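Long-range contacts in conjugal transfer protein TRWB (PDB 1E9R), which probably couples the DNA-processing and transport machineries of bacterial conjugation, as a ring-forming P-loop NTPase that would drive DNA transfer: residues B[118-123]-B[230-235]; B[257-262]-B[289-294]. One frame throughout, in Å; residues are numbered along the deposited sequence.

Contact 1 of 2, residues B[118-123]-B[230-235]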
loop_
_atom_site.group_PDB
_atom_site.type_symbol
_atom_site.label_atom_id
_atom_site.label_comp_id
_atom_site.label_asym_id
_atom_site.label_seq_id
_atom_site.Cartn_x
_atom_site.Cartn_y
_atom_site.Cartn_z
ATOM N N PHE B 118 19.872 0.973 -36.345
ATOM C CA PHE B 118 19.428 0.733 -37.716
ATOM C C PHE B 118 20.044 -0.554 -38.266
ATOM O O PHE B 118 19.419 -1.277 -39.044
ATOM C CB PHE B 118 19.813 1.901 -38.637
ATOM C CG PHE B 118 18.879 3.076 -38.564
ATOM C CD1 PHE B 118 17.649 3.040 -39.206
ATOM C CD2 PHE B 118 19.225 4.219 -37.850
ATOM C CE1 PHE B 118 16.764 4.130 -39.142
ATOM C CE2 PHE B 118 18.350 5.318 -37.778
ATOM C CZ PHE B 118 17.116 5.270 -38.428
ATOM N N ASN B 119 21.273 -0.836 -37.843
ATOM C CA ASN B 119 22.006 -2.012 -38.300
ATOM C C ASN B 119 21.388 -3.351 -37.915
ATOM O O ASN B 119 21.834 -4.390 -38.409
ATOM C CB ASN B 119 23.448 -1.987 -37.774
ATOM C CG ASN B 119 24.179 -0.690 -38.106
ATOM O OD1 ASN B 119 23.810 0.026 -39.034
ATOM N ND2 ASN B 119 25.234 -0.394 -37.350
ATOM N N GLU B 120 20.378 -3.343 -37.044
ATOM C CA GLU B 120 19.768 -4.596 -36.600
ATOM C C GLU B 120 18.428 -4.885 -37.249
ATOM O O GLU B 120 17.823 -5.934 -37.016
ATOM C CB GLU B 120 19.590 -4.588 -35.085
ATOM C CG GLU B 120 20.798 -4.098 -34.295
ATOM C CD GLU B 120 22.061 -4.914 -34.529
ATOM O OE1 GLU B 120 22.001 -5.972 -35.183
ATOM O OE2 GLU B 120 23.126 -4.495 -34.039
ATOM N N ILE B 121 17.962 -3.963 -38.076
ATOM C CA ILE B 121 16.675 -4.151 -38.714
ATOM C C ILE B 121 16.782 -5.097 -39.900
ATOM O O ILE B 121 17.533 -4.839 -40.841
ATOM C CB ILE B 121 16.102 -2.792 -39.181
ATOM C CG1 ILE B 121 16.185 -1.769 -38.042
ATOM C CG2 ILE B 121 14.656 -2.961 -39.643
ATOM C CD1 ILE B 121 15.336 -2.102 -36.828
ATOM N N ARG B 122 16.053 -6.209 -39.844
ATOM C CA ARG B 122 16.044 -7.166 -40.949
ATOM C C ARG B 122 14.631 -7.176 -41.530
ATOM O O ARG B 122 14.439 -6.952 -42.721
ATOM C CB ARG B 122 16.382 -8.583 -40.476
ATOM C CG ARG B 122 17.712 -8.756 -39.771
ATOM C CD ARG B 122 18.880 -8.776 -40.714
ATOM N NE ARG B 122 20.114 -9.121 -40.010
ATOM C CZ ARG B 122 20.426 -10.340 -39.573
ATOM N NH1 ARG B 122 19.590 -11.353 -39.763
ATOM N NH2 ARG B 122 21.584 -10.549 -38.958
ATOM N N ASN B 123 13.646 -7.435 -40.677
ATOM C CA ASN B 123 12.247 -7.479 -41.100
ATOM C C ASN B 123 11.438 -6.328 -40.519
ATOM O O ASN B 123 11.905 -5.604 -39.639
ATOM C CB ASN B 123 11.621 -8.800 -40.676
ATOM C CG ASN B 123 12.354 -9.984 -41.245
ATOM O OD1 ASN B 123 12.290 -10.242 -42.441
ATOM N ND2 ASN B 123 13.072 -10.705 -40.393
ATOM N N SER B 230 26.860 -4.944 -36.882
ATOM C CA SER B 230 25.558 -5.475 -36.474
ATOM C C SER B 230 25.738 -6.560 -35.428
ATOM O O SER B 230 26.395 -7.569 -35.683
ATOM C CB SER B 230 24.807 -6.063 -37.668
ATOM O OG SER B 230 23.654 -6.770 -37.241
ATOM N N ILE B 231 25.158 -6.352 -34.248
ATOM C CA ILE B 231 25.259 -7.332 -33.180
ATOM C C ILE B 231 24.627 -8.651 -33.633
ATOM O O ILE B 231 25.117 -9.722 -33.287
ATOM C CB ILE B 231 24.562 -6.830 -31.901
ATOM C CG1 ILE B 231 25.310 -5.613 -31.348
ATOM C CG2 ILE B 231 24.514 -7.939 -30.860
ATOM C CD1 ILE B 231 24.613 -4.934 -30.191
ATOM N N ARG B 232 23.554 -8.568 -34.420
ATOM C CA ARG B 232 22.873 -9.761 -34.921
ATOM C C ARG B 232 23.802 -10.572 -35.810
ATOM O O ARG B 232 23.924 -11.792 -35.663
ATOM C CB ARG B 232 21.635 -9.378 -35.729
ATOM C CG ARG B 232 20.578 -8.689 -34.925
ATOM C CD ARG B 232 19.328 -8.461 -35.740
ATOM N NE ARG B 232 18.608 -9.692 -36.022
ATOM C CZ ARG B 232 17.417 -9.725 -36.605
ATOM N NH1 ARG B 232 16.826 -8.594 -36.963
ATOM N NH2 ARG B 232 16.808 -10.883 -36.822
ATOM N N SER B 233 24.442 -9.882 -36.750
ATOM C CA SER B 233 25.370 -10.518 -37.677
ATOM C C SER B 233 26.564 -11.072 -36.906
ATOM O O SER B 233 27.060 -12.154 -37.212
ATOM C CB SER B 233 25.843 -9.509 -38.721
ATOM O OG SER B 233 24.754 -9.031 -39.492
ATOM N N TRP B 234 27.024 -10.328 -35.907
ATOM C CA TRP B 234 28.141 -10.766 -35.094
ATOM C C TRP B 234 27.803 -12.089 -34.389
ATOM O O TRP B 234 28.617 -13.014 -34.344
ATOM C CB TRP B 234 28.469 -9.703 -34.051
ATOM C CG TRP B 234 29.539 -10.120 -33.100
ATOM C CD1 TRP B 234 30.880 -10.171 -33.346
ATOM C CD2 TRP B 234 29.360 -10.588 -31.755
ATOM N NE1 TRP B 234 31.549 -10.641 -32.241
ATOM C CE2 TRP B 234 30.642 -10.904 -31.249
ATOM C CE3 TRP B 234 28.241 -10.772 -30.928
ATOM C CZ2 TRP B 234 30.838 -11.395 -29.948
ATOM C CZ3 TRP B 234 28.435 -11.263 -29.632
ATOM C CH2 TRP B 234 29.726 -11.568 -29.158
ATOM N N LEU B 235 26.603 -12.180 -33.831
ATOM C CA LEU B 235 26.199 -13.394 -33.132
ATOM C C LEU B 235 26.219 -14.591 -34.058
ATOM O O LEU B 235 26.608 -15.690 -33.666
ATOM C CB LEU B 235 24.798 -13.232 -32.540
ATOM C CG LEU B 235 24.697 -12.325 -31.312
ATOM C CD1 LEU B 235 23.241 -12.126 -30.933
ATOM C CD2 LEU B 235 25.469 -12.941 -30.167
HETATM O O HOH W 1 21.585 -7.252 -39.277
HETATM O O HOH W 2 14.165 -10.326 -37.995
#
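Glu120 OE1 is gripped by two donors from the start of helix 231-236: the hydroxyl of Ser230, at 2.8 Å from OG to OE1, and the backbone amide of Arg232, at 3.1 Å from N to OE1. They reach the oxygen from opposite faces of the carboxylate plane. The other oxygen uses its syn lone pair for the amide of Ile231 (OE2 to N, 2.8 Å), and also accepts from Trp115 NE1. A bend at chi2 (-59°) swings the acid across the first turn of the helix, where the first amides have no carbonyl acceptor within the helix; a negative group suits this place, since the helix dipole would help stabilise its charge. Ser230 is the N-cap. Its OG stands anti to the backbone N (chi1 170°), and there it accepts from Ser233 N at 3.2 Å while donating to the glutamate, a dual role that a hydroxyl can fill.

Arg232 runs back past Glu120 in the opposite direction. Its NH1 meets the backbone carbonyl oxygen of Glu120 at 2.8 Å, in the guanidinium plane and almost in line with the C=O bond, and it also forms a salt bridge with Asp126. Water 2 lies at the edge of the same guanidinium and joins NH2 to Asn123 ND2. The guanidinium of Arg122 lies flat on that of Arg232, centres 4.3 Å apart and planes 8° from parallel. The two positive charges probably tolerate this stacking because each has an acid of its own, Glu236 for Arg122.

The contact thus seats the loop between strand 103-105 and helix 126-134 on the N-terminus of helix 231-236, with Tyr130 of helix 126-134 touching Glu120 and Arg232, and helix 252-269 packing against Ile231 and Arg232.

Contact 2 of 2, residues B[257-262]-B[289-294]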
loop_
_atom_site.group_PDB
_atom_site.type_symbol
_atom_site.label_atom_id
_atom_site.label_comp_id
_atom_site.label_asym_id
_atom_site.label_seq_id
_atom_site.Cartn_x
_atom_site.Cartn_y
_atom_site.Cartn_z
ATOM N N PRO B 257 21.339 4.168 -20.612
ATOM C CA PRO B 257 20.413 3.725 -21.663
ATOM C C PRO B 257 21.040 3.041 -22.891
ATOM O O PRO B 257 20.450 2.118 -23.457
ATOM C CB PRO B 257 19.643 5.008 -22.015
ATOM C CG PRO B 257 20.539 6.095 -21.589
ATOM C CD PRO B 257 21.134 5.591 -20.306
ATOM N N LEU B 258 22.230 3.485 -23.300
ATOM C CA LEU B 258 22.922 2.896 -24.453
ATOM C C LEU B 258 23.356 1.471 -24.145
ATOM O O LEU B 258 23.097 0.559 -24.926
ATOM C CB LEU B 258 24.169 3.705 -24.835
ATOM C CG LEU B 258 24.473 3.775 -26.345
ATOM C CD1 LEU B 258 25.946 4.080 -26.559
ATOM C CD2 LEU B 258 24.103 2.472 -27.027
ATOM N N ILE B 259 24.027 1.294 -23.005
ATOM C CA ILE B 259 24.499 -0.017 -22.574
ATOM C C ILE B 259 23.283 -0.933 -22.407
ATOM O O ILE B 259 23.290 -2.080 -22.872
ATOM C CB ILE B 259 25.292 0.093 -21.246
ATOM C CG1 ILE B 259 26.548 0.944 -21.459
ATOM C CG2 ILE B 259 25.723 -1.276 -20.773
ATOM C CD1 ILE B 259 27.137 1.516 -20.161
ATOM N N SER B 260 22.233 -0.425 -21.765
ATOM C CA SER B 260 21.007 -1.203 -21.598
ATOM C C SER B 260 20.489 -1.597 -22.983
ATOM O O SER B 260 20.016 -2.707 -23.184
ATOM C CB SER B 260 19.928 -0.390 -20.869
ATOM O OG SER B 260 20.335 -0.074 -19.553
ATOM N N ALA B 261 20.573 -0.687 -23.940
ATOM C CA ALA B 261 20.114 -0.997 -25.281
ATOM C C ALA B 261 20.900 -2.168 -25.858
ATOM O O ALA B 261 20.326 -3.100 -26.426
ATOM C CB ALA B 261 20.273 0.221 -26.182
ATOM N N TRP B 262 22.220 -2.125 -25.720
ATOM C CA TRP B 262 23.041 -3.190 -26.265
ATOM C C TRP B 262 22.719 -4.526 -25.626
ATOM O O TRP B 262 22.480 -5.520 -26.326
ATOM C CB TRP B 262 24.534 -2.868 -26.108
ATOM C CG TRP B 262 25.020 -1.805 -27.070
ATOM C CD1 TRP B 262 24.561 -1.572 -28.339
ATOM C CD2 TRP B 262 26.055 -0.842 -26.836
ATOM N NE1 TRP B 262 25.243 -0.525 -28.903
ATOM C CE2 TRP B 262 26.165 -0.056 -28.003
ATOM C CE3 TRP B 262 26.897 -0.565 -25.753
ATOM C CZ2 TRP B 262 27.088 0.995 -28.119
ATOM C CZ3 TRP B 262 27.820 0.484 -25.867
ATOM C CH2 TRP B 262 27.903 1.250 -27.044
ATOM N N ALA B 289 21.071 -4.653 -11.576
ATOM C CA ALA B 289 20.260 -3.492 -11.209
ATOM C C ALA B 289 20.800 -2.117 -11.650
ATOM O O ALA B 289 20.184 -1.094 -11.363
ATOM C CB ALA B 289 20.013 -3.496 -9.700
ATOM N N SER B 290 21.938 -2.093 -12.343
ATOM C CA SER B 290 22.525 -0.843 -12.833
ATOM C C SER B 290 22.028 -0.529 -14.225
ATOM O O SER B 290 22.142 0.607 -14.691
ATOM C CB SER B 290 24.047 -0.918 -12.871
ATOM O OG SER B 290 24.570 -0.720 -11.576
ATOM N N LEU B 291 21.502 -1.547 -14.893
ATOM C CA LEU B 291 20.963 -1.379 -16.227
ATOM C C LEU B 291 19.517 -0.926 -16.066
ATOM O O LEU B 291 18.999 -0.913 -14.954
ATOM C CB LEU B 291 21.009 -2.707 -16.988
ATOM C CG LEU B 291 22.378 -3.341 -17.267
ATOM C CD1 LEU B 291 22.185 -4.639 -18.012
ATOM C CD2 LEU B 291 23.238 -2.407 -18.085
ATOM N N GLU B 292 18.868 -0.533 -17.157
ATOM C CA GLU B 292 17.470 -0.126 -17.064
ATOM C C GLU B 292 16.607 -1.387 -16.994
ATOM O O GLU B 292 17.126 -2.515 -17.025
ATOM C CB GLU B 292 17.051 0.718 -18.281
ATOM C CG GLU B 292 17.786 2.046 -18.414
ATOM C CD GLU B 292 16.866 3.216 -18.770
ATOM O OE1 GLU B 292 15.627 3.066 -18.681
ATOM O OE2 GLU B 292 17.387 4.298 -19.128
ATOM N N LYS B 293 15.293 -1.205 -16.888
ATOM C CA LYS B 293 14.390 -2.342 -16.846
ATOM C C LYS B 293 14.337 -2.912 -18.264
ATOM O O LYS B 293 13.590 -2.420 -19.112
ATOM C CB LYS B 293 13.011 -1.877 -16.395
ATOM C CG LYS B 293 11.973 -2.968 -16.336
ATOM C CD LYS B 293 10.698 -2.460 -15.708
ATOM C CE LYS B 293 9.647 -3.553 -15.645
ATOM N NZ LYS B 293 8.486 -3.106 -14.824
ATOM N N LEU B 294 15.143 -3.941 -18.522
ATOM C CA LEU B 294 15.211 -4.559 -19.847
ATOM C C LEU B 294 13.928 -5.260 -20.275
ATOM O O LEU B 294 13.292 -5.957 -19.492
ATOM C CB LEU B 294 16.388 -5.534 -19.903
ATOM C CG LEU B 294 17.719 -4.918 -19.471
ATOM C CD1 LEU B 294 18.821 -5.946 -19.610
ATOM C CD2 LEU B 294 18.031 -3.702 -20.320
#
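Ser260 projects from helix 252-269 at the backbone of the loop 289-294, and its hydroxyl takes the amide of Glu292 in a nearly straight bond, 2.8 Å from N to OG. The side chain places OG beside its own backbone N (chi1 -64°), where it can also donate to the carbonyl of Arg256 one turn earlier. One small hydroxyl therefore serves a loop amide and a helix carbonyl together, and serine is short enough to let the loop come close. Without the hydroxyl, as with an alanine here, the Glu292 amide would probably lose its acceptor and this part of the loop could shift.

Hydrocarbon flanks this bond. Leu291, extended at chi2 (180°), brings its CD2 to CG2 of Ile259 at 3.8 Å, the two side chains crossing at about a right angle. Ile259 also touches Ile245 and Trp247 of strand 243-247, so the loop after strand 281-285 lies against a helix packed on the central sheet. Leu294 brings one branch alongside the serine, with CD2 3.9 Å from Ser260 CB and 3.6 Å from Ser260 O. Leucine suits both places because it is apolar and one of its two methyls can reach the helix.

Glu292 folds against the helix with its first carbons beside the serine. Its chi2 of -136°, away from a staggered value, carries the carboxylate over Pro257, whose CB lies 3.7 Å from OE2. Pro257 has no N-H to give to the preceding turn, in keeping with the kink of the helix at this point.

The chemistry is thus a single polar link within a greasy seam: the hydroxyl gives the Glu292 amide an acceptor and probably holds the loop in place, the leucines, both buried, probably limit the access of water, and the carboxylate of Glu292 pairs with Lys217.

Following the chain from its N terminus, contact 1 opens in the loop after strand 103-105 and closes at the start of helix 231-236, enclosing a long, largely helical excursion. Only then does contact 2 open, in helix 252-269; its shorter loop runs through strand 281-285 of the central mixed sheet and closes at residues 289-294. The contacts are therefore in series, neither nested nor crossed, with centres about 18 Å apart. Helix 252-269 joins them: Ile231 CD1 packs on Trp262 CD1 at 3.8 Å, and Trp115, hydrogen-bonded to Glu120 OE2, meets Trp262 edge-to-face. Together they tie both ends of the helical excursion to the helix against which the loop following strand 281-285 lies.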